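Local coordinates for aminopeptidase (Aneurinibacillus sp. AM-1, PDB 5IB9), which probably acts as a zinc-dependent aminopeptidase, removing residues one at a time from the N-termini of peptides, at residues Phe298-Val303 against Asp390-Ala395. Residues are numbered along the deposited sequence; the frame is centred on the assembly and turned at random.
Sequences FQLDMV and DIVGSA. With ZN (zinc ion), chain C; ZN (zinc ion), chain D; BES (2-(3-amino-2-hydroxy-4-phenyl-butyrylamino)-4-methyl-pentanoic acid), chain H.
Val392 reaches from its helix toward the strand end at 298-300 and divides its two methyls between Phe298 and Leu300. From CB, which points at the strand, CG1 runs anti to the backbone N (chi1 170°) and meets CD1 of the Phe298 ring at 3.9 Å. CG2, anti to the carbonyl carbon, meets Leu300 CD2, also at 3.9 Å. Phe298 and Leu300, two residues apart on one strand, both point CB at the helix, whereas CB of Gln299 between them points away. Farther round the Phe298 ring, CE1 lies 3.7 Å from Ala395 CB, three residues, about one helical turn, after Val392; both aliphatic groups approach the ring obliquely. This is helix-on-sheet packing in the M28 peptidase domain: strand 294-300, hydrogen-bonded between parallel neighbours 222-228 and 358-364, lies under helix 382-400, with helix 322-334 beside Phe298 and Ala395 and helix 238-256 touching Leu300. The axes of strand 298-300 and helix 390-395 run nearly antiparallel (164°), 10.6 Å apart at their closest approach. Just past the strand's end, Asp301 chelates a zinc ion through OD1 at 2.1 Å and OD2 at 2.3 Å; His228, Asp240 and the inhibitor BES complete the coordination of that active-site metal. Asp390 binds a separate zinc ion, away from the active site, through OD2, together with Asp386 and water. Its backbone O accepts hydrogen bonds from both N and OG of Ser394, OG lying 2.8 Å from that O and 18° off the carbonyl plane.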
ATOM      1  N   PHE A 298       9.999  -2.778  19.683  1.00  8.71           N
ATOM      2  CA  PHE A 298      11.128  -3.752  19.866  1.00  9.35           C
ATOM      3  C   PHE A 298      11.043  -4.783  18.789  1.00 11.62           C
ATOM      4  O   PHE A 298      10.096  -5.528  18.734  1.00 13.08           O
ATOM      5  CB  PHE A 298      11.049  -4.428  21.215  1.00 11.91           C
ATOM      6  CG  PHE A 298      11.197  -3.508  22.403  1.00  9.49           C
ATOM      7  CD1 PHE A 298      12.362  -3.658  23.225  1.00 11.04           C
ATOM      8  CD2 PHE A 298      10.239  -2.554  22.764  1.00  9.75           C
ATOM      9  CE1 PHE A 298      12.517  -2.854  24.332  1.00 13.42           C
ATOM     10  CE2 PHE A 298      10.422  -1.735  23.901  1.00 11.34           C
ATOM     11  CZ  PHE A 298      11.542  -1.887  24.682  1.00 12.99           C
ATOM     12  N   GLN A 299      12.009  -4.846  17.884  1.00  7.86           N
ATOM     13  CA  GLN A 299      12.087  -5.870  16.839  1.00  8.05           C
ATOM     14  C   GLN A 299      13.082  -6.990  17.155  1.00  8.59           C
ATOM     15  O   GLN A 299      14.215  -6.685  17.562  1.00 10.04           O
ATOM     16  CB  GLN A 299      12.464  -5.217  15.508  1.00  9.38           C
ATOM     17  CG  GLN A 299      12.727  -6.259  14.395  1.00 11.30           C
ATOM     18  CD  GLN A 299      11.442  -6.978  13.893  1.00  9.76           C
ATOM     19  OE1 GLN A 299      10.360  -6.705  14.319  1.00  9.78           O
ATOM     20  NE2 GLN A 299      11.569  -7.842  12.903  1.00 10.72           N
ATOM     21  N   LEU A 300      12.609  -8.232  17.161  1.00  9.59           N
ATOM     22  CA  LEU A 300      13.508  -9.395  17.533  1.00  9.26           C
ATOM     23  C   LEU A 300      13.754 -10.169  16.245  1.00  9.68           C
ATOM     24  O   LEU A 300      12.843 -10.735  15.640  1.00 10.90           O
ATOM     25  CB  LEU A 300      12.679 -10.276  18.505  1.00 10.09           C
ATOM     26  CG  LEU A 300      12.252  -9.613  19.841  1.00  9.58           C
ATOM     27  CD1 LEU A 300      11.181 -10.432  20.418  1.00 12.19           C
ATOM     28  CD2 LEU A 300      13.496  -9.893  20.767  1.00 20.25           C
ATOM     29  N   ASP A 301      15.017 -10.122  15.807  1.00  9.72           N
ATOM     30  CA  ASP A 301      15.385 -10.862  14.525  1.00 11.53           C
ATOM     31  C   ASP A 301      16.797 -11.404  14.747  1.00 13.79           C
ATOM     32  O   ASP A 301      17.731 -10.605  14.910  1.00 12.73           O
ATOM     33  CB  ASP A 301      15.364  -9.845  13.430  1.00 12.10           C
ATOM     34  CG  ASP A 301      15.296 -10.462  11.984  1.00 13.54           C
ATOM     35  OD1 ASP A 301      15.461 -11.684  11.878  1.00 14.72           O
ATOM     36  OD2 ASP A 301      14.946  -9.809  10.977  1.00 14.61           O
ATOM     37  N   MET A 302      16.896 -12.720  14.671  1.00 12.86           N
ATOM     38  CA  MET A 302      18.116 -13.480  14.905  1.00 10.02           C
ATOM     39  C   MET A 302      18.649 -13.342  16.311  1.00 11.72           C
ATOM     40  O   MET A 302      19.599 -12.656  16.533  1.00 11.91           O
ATOM     41  CB  MET A 302      19.136 -13.119  13.833  1.00 11.36           C
ATOM     42  CG  MET A 302      18.651 -13.578  12.562  1.00 11.76           C
ATOM     43  SD  MET A 302      19.595 -13.095  11.071  1.00 16.70           S
ATOM     44  CE  MET A 302      21.215 -13.713  11.462  1.00 21.70           C
ATOM     45  N   VAL A 303      17.990 -14.033  17.229  1.00 11.39           N
ATOM     46  CA  VAL A 303      18.254 -13.843  18.637  1.00 11.75           C
ATOM     47  C   VAL A 303      18.484 -15.166  19.399  1.00  9.91           C
ATOM     48  O   VAL A 303      18.351 -15.234  20.617  1.00 12.23           O
ATOM     49  CB  VAL A 303      17.093 -13.097  19.365  1.00  9.80           C
ATOM     50  CG1 VAL A 303      17.072 -11.616  18.861  1.00 12.39           C
ATOM     51  CG2 VAL A 303      15.670 -13.765  19.090  1.00 13.22           C
ATOM     52  N   ASP A 390      14.849 -12.380  28.654  1.00 10.05           N
ATOM     53  CA  ASP A 390      14.907 -11.636  29.938  1.00 10.37           C
ATOM     54  C   ASP A 390      15.145 -10.168  29.706  1.00 10.78           C
ATOM     55  O   ASP A 390      14.574  -9.330  30.365  1.00 10.28           O
ATOM     56  CB  ASP A 390      16.081 -12.256  30.754  1.00 12.26           C
ATOM     57  CG  ASP A 390      15.796 -13.593  31.255  1.00 14.12           C
ATOM     58  OD1 ASP A 390      14.657 -14.011  31.353  1.00 14.93           O
ATOM     59  OD2 ASP A 390      16.805 -14.259  31.564  1.00 13.02           O
ATOM     60  N   ILE A 391      16.085  -9.792  28.810  1.00 10.80           N
ATOM     61  CA  ILE A 391      16.437  -8.383  28.600  1.00 11.04           C
ATOM     62  C   ILE A 391      15.247  -7.594  27.934  1.00  8.51           C
ATOM     63  O   ILE A 391      14.849  -6.495  28.398  1.00 11.32           O
ATOM     64  CB  ILE A 391      17.696  -8.262  27.828  1.00 11.13           C
ATOM     65  CG1 ILE A 391      18.939  -8.647  28.681  1.00 12.85           C
ATOM     66  CG2 ILE A 391      17.915  -6.843  27.283  1.00 13.04           C
ATOM     67  CD1 ILE A 391      20.223  -8.955  27.884  1.00 13.66           C
ATOM     68  N   VAL A 392      14.712  -8.152  26.836  1.00 10.14           N
ATOM     69  CA  VAL A 392      13.644  -7.462  26.101  1.00  9.79           C
ATOM     70  C   VAL A 392      12.400  -7.441  27.032  1.00  9.95           C
ATOM     71  O   VAL A 392      11.719  -6.447  27.092  1.00 10.49           O
ATOM     72  CB  VAL A 392      13.441  -8.078  24.730  1.00 11.14           C
ATOM     73  CG1 VAL A 392      12.147  -7.500  24.057  1.00 11.36           C
ATOM     74  CG2 VAL A 392      14.603  -7.734  23.868  1.00 12.69           C
ATOM     75  N   GLY A 393      12.128  -8.572  27.643  1.00 10.40           N
ATOM     76  CA  GLY A 393      10.921  -8.546  28.496  1.00 10.22           C
ATOM     77  C   GLY A 393      11.066  -7.583  29.659  1.00 10.40           C
ATOM     78  O   GLY A 393      10.070  -6.938  30.021  1.00 11.19           O
ATOM     79  N   SER A 394      12.245  -7.558  30.314  1.00 10.25           N
ATOM     80  CA  SER A 394      12.442  -6.561  31.415  1.00 10.62           C
ATOM     81  C   SER A 394      12.431  -5.131  30.948  1.00 11.64           C
ATOM     82  O   SER A 394      11.921  -4.279  31.687  1.00 13.38           O
ATOM     83  CB  SER A 394      13.762  -6.826  32.143  1.00 12.71           C
ATOM     84  OG  SER A 394      13.624  -8.165  32.723  1.00 13.60           O
ATOM     85  N   ALA A 395      12.934  -4.890  29.705  1.00 10.70           N
ATOM     86  CA  ALA A 395      12.885  -3.535  29.120  1.00 10.52           C
ATOM     87  C   ALA A 395      11.429  -3.137  28.894  1.00 10.97           C
ATOM     88  O   ALA A 395      11.043  -2.015  29.285  1.00 10.40           O
ATOM     89  CB  ALA A 395      13.652  -3.438  27.784  1.00 11.91           C
TER
HETATM   90 ZN    ZN C1002      15.259 -11.762   9.785  1.00 13.08          ZN
HETATM   91 ZN    ZN D1003      16.795 -16.067  32.299  1.00 16.35          ZN
HETATM   92  N2  BES H1007      17.555 -10.610   9.774  1.00 29.66           N
HETATM   93  C1  BES H1007      17.807 -10.036   8.452  1.00 27.97           C
HETATM   94  C6  BES H1007      18.483  -8.680   8.643  1.00 33.25           C
HETATM   95  C7  BES H1007      19.918  -8.650   9.160  1.00 35.98           C
HETATM   96  C8  BES H1007      20.899  -9.595   8.767  1.00 34.28           C
HETATM   97  C12 BES H1007      20.275  -7.604  10.038  1.00 37.64           C
HETATM   98  C9  BES H1007      22.216  -9.477   9.259  1.00 36.77           C
HETATM   99  C11 BES H1007      21.602  -7.490  10.539  1.00 37.15           C
HETATM  100  C10 BES H1007      22.560  -8.437  10.146  1.00 38.14           C
HETATM  101  C2  BES H1007      16.490  -9.901   7.680  1.00 30.12           C
HETATM  102  O2  BES H1007      15.900 -11.178   7.912  1.00 16.18           O
HETATM  103  C3  BES H1007      16.879  -9.758   6.248  1.00 31.36           C
HETATM  104  O3  BES H1007      17.426 -10.712   5.706  1.00 33.29           O
HETATM  105  N1  BES H1007      16.698  -8.609   5.694  1.00 31.73           N
HETATM  106  C4  BES H1007      17.145  -8.402   4.313  1.00 32.45           C
HETATM  107  C13 BES H1007      16.755  -6.961   4.032  1.00 32.18           C
HETATM  108  C14 BES H1007      15.247  -6.693   4.074  1.00 36.21           C
HETATM  109  C15 BES H1007      15.112  -5.240   3.636  1.00 33.67           C
HETATM  110  C16 BES H1007      14.397  -7.646   3.232  1.00 31.23           C
HETATM  111  C5  BES H1007      18.660  -8.428   4.154  1.00 38.43           C
HETATM  112  O1  BES H1007      19.146  -8.592   2.997  1.00 42.14           O
HETATM  113  O4  BES H1007      19.432  -8.278   5.119  1.00 34.51           O
HETATM  114  O   HOH W   1      15.370 -16.884  33.112  1.00 15.24           O
HETATM  115  O   HOH W   2      18.606 -16.542  33.248  1.00 16.40           O
HETATM  116  O   HOH W   3      18.320 -15.593  34.091  1.00 19.65           O